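Local coordinates for protein transcriptional regulator, AraC family (Pseudomonas putida, PDB 3GRA) that probably acts as a sequence-specific DNA-binding transcription factor, this chain being its DJ-1/PfpI-like domain without the AraC-type helix-turn-helix part, at residues Asp37-Thr42 and Leu169-Arg174. Residues are numbered along the deposited sequence; the frame is centred on the assembly and turned at random.
Sequences DSFQFT and LGLVRR
Asn-32 OD1, on helix 18-34, accepts hydrogen bonds from the backbone N of Ser-38 and of Phe-39, whose ring meets helix 161-176. Both N-H groups thus hold this one oxygen, tying helix 18-34 to the chain where it enters strand 39-45. With CG anti to its own carbonyl carbon (chi1 -60°), the Phe-39 ring presents its far end to two neighbouring residues of helix 161-176, whose methyls Val-172 CG2 and Leu-171 CD2 both come in obliquely to the ring. Val-172 CG2 lies 3.9 Å from Phe-39 CE2 and equally 3.9 Å from Phe-39 CZ. The Phe-39 and Val-172 side chains cross at about a right angle. Leu-171 adds a looser apolar contact, its CD2 lying 4.3 Å from Phe-39 CE1. No hydrogen bond joins the segments, and all three touching residues are buried. Within the strand, Phe-39 CB lies in plane at the edge of the Phe-41 ring. Tyr-6, Ala-31 and Leu-175 also touch the Phe-39 side chain, while Val-172 packs onwards against Leu-180 and Ala-181 of helix 178-188. The contact joins helix 161-176 to the start of strand 39-45, a parallel strand of the central sheet, in the layered alpha/beta arrangement characteristic of the DJ-1/PfpI fold.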
# COMPACT_ATOMS: atom_id res chain seq x y z
N ASP A 37 -18.34 -6.90 -9.63
CA ASP A 37 -18.96 -6.53 -8.37
C ASP A 37 -18.99 -7.61 -7.29
O ASP A 37 -20.02 -7.85 -6.65
CB ASP A 37 -20.37 -5.98 -8.60
CG ASP A 37 -21.28 -6.98 -9.27
OD1 ASP A 37 -21.41 -8.11 -8.76
OD2 ASP A 37 -21.86 -6.62 -10.32
N SER A 38 -17.85 -8.25 -7.07
CA SER A 38 -17.77 -9.27 -6.03
C SER A 38 -17.58 -8.53 -4.71
O SER A 38 -18.08 -8.95 -3.68
CB SER A 38 -16.58 -10.20 -6.29
OG SER A 38 -16.70 -10.85 -7.53
N PHE A 39 -16.87 -7.41 -4.76
CA PHE A 39 -16.58 -6.60 -3.57
C PHE A 39 -16.73 -5.09 -3.77
O PHE A 39 -16.42 -4.56 -4.84
CB PHE A 39 -15.14 -6.84 -3.10
CG PHE A 39 -14.83 -8.26 -2.73
CD1 PHE A 39 -15.26 -8.78 -1.52
CD2 PHE A 39 -14.08 -9.06 -3.58
CE1 PHE A 39 -14.95 -10.08 -1.16
CE2 PHE A 39 -13.76 -10.36 -3.22
CZ PHE A 39 -14.19 -10.88 -2.01
N GLN A 40 -17.16 -4.41 -2.71
CA GLN A 40 -17.28 -2.95 -2.68
C GLN A 40 -16.49 -2.56 -1.42
O GLN A 40 -16.75 -3.09 -0.33
CB GLN A 40 -18.73 -2.49 -2.52
CG GLN A 40 -19.68 -3.03 -3.56
CD GLN A 40 -21.08 -2.47 -3.40
OE1 GLN A 40 -21.36 -1.35 -3.82
NE2 GLN A 40 -21.96 -3.24 -2.77
N PHE A 41 -15.54 -1.65 -1.56
CA PHE A 41 -14.71 -1.24 -0.43
C PHE A 41 -14.43 0.26 -0.38
O PHE A 41 -14.51 0.95 -1.39
CB PHE A 41 -13.40 -2.04 -0.48
CG PHE A 41 -13.00 -2.42 -1.87
CD1 PHE A 41 -12.32 -1.53 -2.68
CD2 PHE A 41 -13.38 -3.65 -2.41
CE1 PHE A 41 -12.02 -1.85 -4.02
CE2 PHE A 41 -13.09 -3.98 -3.74
CZ PHE A 41 -12.41 -3.08 -4.54
N THR A 42 -14.10 0.76 0.82
CA THR A 42 -13.82 2.18 1.02
C THR A 42 -12.80 2.45 2.12
O THR A 42 -12.89 1.90 3.22
CB THR A 42 -15.09 2.95 1.42
OG1 THR A 42 -16.19 2.52 0.60
CG2 THR A 42 -14.88 4.44 1.22
N LEU A 169 -7.34 -13.66 0.47
CA LEU A 169 -7.50 -14.79 -0.44
C LEU A 169 -8.40 -15.78 0.28
O LEU A 169 -9.24 -16.45 -0.32
CB LEU A 169 -6.14 -15.45 -0.76
CG LEU A 169 -5.38 -14.75 -1.90
CD1 LEU A 169 -3.93 -15.20 -1.94
CD2 LEU A 169 -6.11 -15.05 -3.21
N GLY A 170 -8.23 -15.84 1.60
CA GLY A 170 -9.05 -16.72 2.40
C GLY A 170 -10.49 -16.26 2.31
O GLY A 170 -11.43 -17.06 2.25
N LEU A 171 -10.67 -14.94 2.29
CA LEU A 171 -12.00 -14.37 2.20
C LEU A 171 -12.61 -14.66 0.83
O LEU A 171 -13.77 -15.04 0.73
CB LEU A 171 -11.95 -12.85 2.44
CG LEU A 171 -13.28 -12.09 2.32
CD1 LEU A 171 -14.30 -12.72 3.26
CD2 LEU A 171 -13.09 -10.60 2.68
N VAL A 172 -11.82 -14.48 -0.23
CA VAL A 172 -12.30 -14.73 -1.59
C VAL A 172 -12.69 -16.20 -1.76
O VAL A 172 -13.72 -16.53 -2.36
CB VAL A 172 -11.22 -14.36 -2.63
CG1 VAL A 172 -11.72 -14.67 -4.04
CG2 VAL A 172 -10.87 -12.88 -2.49
N ARG A 173 -11.87 -17.09 -1.22
CA ARG A 173 -12.09 -18.53 -1.29
C ARG A 173 -13.41 -18.92 -0.60
O ARG A 173 -14.19 -19.71 -1.13
CB ARG A 173 -10.90 -19.21 -0.60
CG ARG A 173 -10.76 -20.70 -0.78
CD ARG A 173 -9.40 -21.15 -0.23
NE ARG A 173 -8.28 -20.60 -1.02
CZ ARG A 173 -7.19 -20.04 -0.49
NH1 ARG A 173 -7.06 -19.92 0.82
NH2 ARG A 173 -6.22 -19.61 -1.29
N ARG A 174 -13.65 -18.34 0.57
CA ARG A 174 -14.85 -18.61 1.36
C ARG A 174 -16.15 -18.05 0.78
O ARG A 174 -17.24 -18.50 1.15
CB ARG A 174 -14.65 -18.05 2.77
CG ARG A 174 -15.90 -17.94 3.63
CD ARG A 174 -16.33 -19.27 4.21
NE ARG A 174 -17.57 -19.15 4.98
CZ ARG A 174 -17.67 -18.53 6.15
NH1 ARG A 174 -16.61 -17.96 6.71
NH2 ARG A 174 -18.84 -18.49 6.78